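Local structure of effector protein HopAB2 (Pseudomonas syringae, 2FD4) at residues 43-46 with 50-53; 106-109 with 115-118. The protein acts as a bacterial effector that suppresses programmed cell death in susceptible plants, through a C-terminal domain that is an E3 ubiquitin ligase. All coordinates share one frame; numbering follows the deposited sequence.

Overall arrangement
Both contacts lie in the C-terminal ligase domain, on opposite sides of its centre, with their own centres about 20 Å apart and nearest atoms about 10 Å apart. Contact 1 folds one long loop, between strands 18-21 and 61-65, back on itself and is held by two backbone hydrogen bonds, with mixed polar and apolar side chains packed around them. Contact 2 has no hydrogen bond across it: a leucine and a tyrosine pack the 106-109 loop against the junction of helix 113-116 and strand 117-121. Both are partly buried, contact 2 being nearer the centre. Each also approaches residues inferred to bind the E2 enzyme.

Contact 1 of 2, residues 43-46 with 50-53; sequences VTHC and GELS
Two parts of one loop cross here at a single beta bridge of antiparallel pattern, between His45 and Glu51, in the long connection from strand 18-21 to strand 61-65. The bridged residues form a non-hydrogen-bonded pair, flanked by bonds from Leu52 N to Thr44 O (2.9 Å) and from Cys46 N to Gly50 O (2.7 Å). Gly50 O also receives a CA-H...O contact from His45 CA, at 3.1 Å. The His45 imidazole lies with one face over the peptide joining Gly50 and Glu51. His45 NE2 lies 3.5 Å from Glu51 CG in van der Waals contact, not a salt bridge, and ring and carboxylate planes are 73° apart. Val43 CG1, set anti to the backbone N (chi1 172°), meets Glu51 CB at 3.6 Å; the two side chains cross at about a right angle, and the extended glutamate runs past the valine's methyls. At the other end Leu52 CD2 touches Cys46 CB at 3.7 Å, and strand 83-87 covers this apolar side through Phe85 and Met86. Three residues close the turn, among them Phe48, inferred to contact the E2 enzyme; the arrangement is a loop closed by one bridge, consistent with an E2-binding loop of a RING/U-box ligase.

Contact 2 of 2, residues 106-109 with 115-118; sequences ETLN and KYAF
Leu108 and Tyr116 are the nearest residues of the two backbones, yet their CA atoms stand 8.6 Å apart and no hydrogen bond crosses, so the gap is spanned by side chains. Leu108 does so with one methyl. Its CD1 sits over a face of the Tyr116 ring, displaced from the centre to the CD2 side, 3.4 Å from Tyr116 CD2 and 3.7 Å from Tyr116 CE2. With CG anti to the backbone N (chi1 -170°) and a second torsion of 68°, the leucine presents CD1 to the ring while CD2 is turned away from it. The tyrosine reaches back toward the loop, its CG opposite its own carbonyl carbon (chi1 -72°), and the phenol end arrives beside the chain of Glu106 and Thr107. There the approach is looser: Tyr116 OH is 4.4 Å from Glu106 CB and equally far from Thr107 O, and the glutamate's carboxylate leads away. This packing joins the loop following helix 88-97 to the point where helix 113-116 gives way to strand 117-121, within the compact ligase domain related to RING and U-box proteins. Leu64 of strand 61-65 touches both Leu108 and Tyr116, tying the pair to the sheet in which 61-65 and 117-121 run antiparallel side by side. Asn112 grips the loop with both ends of its amide, ND2 bonding Thr107 O and OD1 bonding Asn109 N, on either side of Leu108. The leucine side chain also comes to about 4 Å from that of Pro102, a residue inferred to bind the E2 enzyme.

Contact 1 of 2, residues 43-46 with 50-53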
loop_
_atom_site.group_PDB
_atom_site.type_symbol
_atom_site.label_atom_id
_atom_site.label_comp_id
_atom_site.label_asym_id
_atom_site.label_seq_id
_atom_site.Cartn_x
_atom_site.Cartn_y
_atom_site.Cartn_z
ATOM N N VAL A 43 5.650 -16.971 -0.847
ATOM C CA VAL A 43 5.514 -15.629 -1.367
ATOM C C VAL A 43 4.468 -14.864 -0.568
ATOM O O VAL A 43 3.471 -15.440 -0.133
ATOM C CB VAL A 43 5.114 -15.681 -2.864
ATOM C CG1 VAL A 43 4.773 -14.298 -3.389
ATOM C CG2 VAL A 43 6.224 -16.306 -3.695
ATOM N N THR A 44 4.706 -13.564 -0.372
ATOM C CA THR A 44 3.727 -12.698 0.231
ATOM C C THR A 44 2.530 -12.552 -0.721
ATOM O O THR A 44 2.718 -12.318 -1.922
ATOM C CB THR A 44 4.334 -11.289 0.506
ATOM O OG1 THR A 44 5.551 -11.428 1.241
ATOM C CG2 THR A 44 3.383 -10.448 1.306
ATOM N N HIS A 45 1.309 -12.677 -0.186
ATOM C CA HIS A 45 0.083 -12.397 -0.942
ATOM C C HIS A 45 -0.468 -11.073 -0.506
ATOM O O HIS A 45 -0.291 -10.656 0.639
ATOM C CB HIS A 45 -0.986 -13.479 -0.744
ATOM C CG HIS A 45 -0.743 -14.693 -1.566
ATOM N ND1 HIS A 45 -1.745 -15.376 -2.236
ATOM C CD2 HIS A 45 0.413 -15.331 -1.857
ATOM C CE1 HIS A 45 -1.206 -16.384 -2.893
ATOM N NE2 HIS A 45 0.098 -16.384 -2.676
ATOM N N CYS A 46 -1.117 -10.396 -1.437
ATOM C CA CYS A 46 -1.728 -9.130 -1.121
ATOM C C CYS A 46 -2.865 -9.448 -0.180
ATOM O O CYS A 46 -3.442 -10.526 -0.194
ATOM C CB CYS A 46 -2.203 -8.465 -2.420
ATOM S SG CYS A 46 -3.284 -7.024 -2.288
ATOM N N GLY A 50 -3.650 -12.823 -4.165
ATOM C CA GLY A 50 -2.618 -12.945 -5.173
ATOM C C GLY A 50 -1.240 -12.556 -4.683
ATOM O O GLY A 50 -1.097 -11.824 -3.718
ATOM N N GLU A 51 -0.214 -13.088 -5.355
ATOM C CA GLU A 51 1.153 -12.856 -4.958
ATOM C C GLU A 51 1.531 -11.409 -5.256
ATOM O O GLU A 51 1.030 -10.805 -6.223
ATOM C CB GLU A 51 2.105 -13.770 -5.718
ATOM C CG GLU A 51 1.941 -15.265 -5.412
ATOM C CD GLU A 51 2.913 -16.122 -6.195
ATOM O OE1 GLU A 51 3.550 -15.571 -7.134
ATOM O OE2 GLU A 51 3.007 -17.365 -5.911
ATOM N N LEU A 52 2.398 -10.852 -4.425
ATOM C CA LEU A 52 2.987 -9.519 -4.691
ATOM C C LEU A 52 4.414 -9.561 -5.283
ATOM O O LEU A 52 5.204 -10.446 -4.936
ATOM C CB LEU A 52 3.024 -8.682 -3.423
ATOM C CG LEU A 52 1.676 -8.264 -2.887
ATOM C CD1 LEU A 52 1.845 -7.675 -1.518
ATOM C CD2 LEU A 52 1.020 -7.330 -3.876
ATOM N N SER A 53 4.726 -8.615 -6.188
ATOM C CA SER A 53 6.059 -8.456 -6.748
ATOM C C SER A 53 6.358 -7.016 -7.184
ATOM O O SER A 53 5.532 -6.337 -7.800
ATOM C CB SER A 53 6.338 -9.402 -7.924
ATOM O OG SER A 53 7.741 -9.411 -8.271
#

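Contact 2 of 2, residues 106-109 with 115-118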
loop_
_atom_site.group_PDB
_atom_site.type_symbol
_atom_site.label_atom_id
_atom_site.label_comp_id
_atom_site.label_asym_id
_atom_site.label_seq_id
_atom_site.Cartn_x
_atom_site.Cartn_y
_atom_site.Cartn_z
ATOM N N GLU A 106 -10.415 1.973 10.920
ATOM C CA GLU A 106 -10.310 3.391 11.196
ATOM C C GLU A 106 -10.355 4.128 9.874
ATOM O O GLU A 106 -9.959 3.577 8.841
ATOM C CB GLU A 106 -9.031 3.705 11.960
ATOM C CG GLU A 106 -8.883 2.894 13.268
ATOM C CD GLU A 106 -10.044 3.090 14.252
ATOM O OE1 GLU A 106 -10.683 4.169 14.216
ATOM O OE2 GLU A 106 -10.316 2.170 15.090
ATOM N N THR A 107 -10.870 5.357 9.896
ATOM C CA THR A 107 -11.029 6.137 8.655
ATOM C C THR A 107 -9.721 6.167 7.902
ATOM O O THR A 107 -8.677 6.496 8.474
ATOM C CB THR A 107 -11.439 7.588 8.923
ATOM O OG1 THR A 107 -12.644 7.621 9.700
ATOM C CG2 THR A 107 -11.631 8.337 7.595
ATOM N N LEU A 108 -9.785 5.859 6.615
ATOM C CA LEU A 108 -8.619 5.849 5.713
ATOM C C LEU A 108 -9.094 6.313 4.331
ATOM O O LEU A 108 -10.019 5.755 3.752
ATOM C CB LEU A 108 -8.026 4.460 5.618
ATOM C CG LEU A 108 -6.666 4.319 4.915
ATOM C CD1 LEU A 108 -5.599 4.976 5.727
ATOM C CD2 LEU A 108 -6.317 2.892 4.734
ATOM N N ASN A 109 -8.447 7.352 3.825
ATOM C CA ASN A 109 -8.863 8.056 2.598
ATOM C C ASN A 109 -7.648 8.808 2.023
ATOM O O ASN A 109 -6.506 8.633 2.514
ATOM C CB ASN A 109 -10.072 8.993 2.929
ATOM C CG ASN A 109 -9.785 9.960 4.057
ATOM O OD1 ASN A 109 -8.632 10.280 4.323
ATOM N ND2 ASN A 109 -10.853 10.423 4.771
ATOM N N LYS A 115 0.158 8.763 5.767
ATOM C CA LYS A 115 0.510 8.534 7.184
ATOM C C LYS A 115 0.513 7.037 7.510
ATOM O O LYS A 115 1.088 6.608 8.565
ATOM C CB LYS A 115 -0.488 9.252 8.092
ATOM C CG LYS A 115 -0.552 10.752 7.908
ATOM C CD LYS A 115 -1.543 11.401 8.867
ATOM C CE LYS A 115 -1.992 12.799 8.332
ATOM N NZ LYS A 115 -3.017 13.459 9.225
ATOM N N TYR A 116 -0.096 6.242 6.628
ATOM C CA TYR A 116 -0.168 4.835 6.859
ATOM C C TYR A 116 0.605 4.014 5.874
ATOM O O TYR A 116 0.955 2.912 6.237
ATOM C CB TYR A 116 -1.630 4.342 6.794
ATOM C CG TYR A 116 -2.534 4.725 7.936
ATOM C CD1 TYR A 116 -2.808 3.818 8.945
ATOM C CD2 TYR A 116 -3.237 5.915 7.934
ATOM C CE1 TYR A 116 -3.643 4.103 9.937
ATOM C CE2 TYR A 116 -4.132 6.213 8.946
ATOM C CZ TYR A 116 -4.315 5.277 9.950
ATOM O OH TYR A 116 -5.172 5.486 10.983
ATOM N N ALA A 117 0.771 4.480 4.625
ATOM C CA ALA A 117 1.296 3.630 3.529
ATOM C C ALA A 117 2.773 3.927 3.237
ATOM O O ALA A 117 3.197 5.090 3.255
ATOM C CB ALA A 117 0.473 3.779 2.274
ATOM N N PHE A 118 3.521 2.852 2.988
ATOM C CA PHE A 118 4.968 2.915 2.678
ATOM C C PHE A 118 5.168 2.213 1.348
ATOM O O PHE A 118 4.652 1.114 1.138
ATOM C CB PHE A 118 5.737 2.204 3.775
ATOM C CG PHE A 118 5.651 2.915 5.067
ATOM C CD1 PHE A 118 6.588 3.880 5.385
ATOM C CD2 PHE A 118 4.601 2.679 5.944
ATOM C CE1 PHE A 118 6.508 4.588 6.565
ATOM C CE2 PHE A 118 4.500 3.394 7.133
ATOM C CZ PHE A 118 5.466 4.350 7.444
#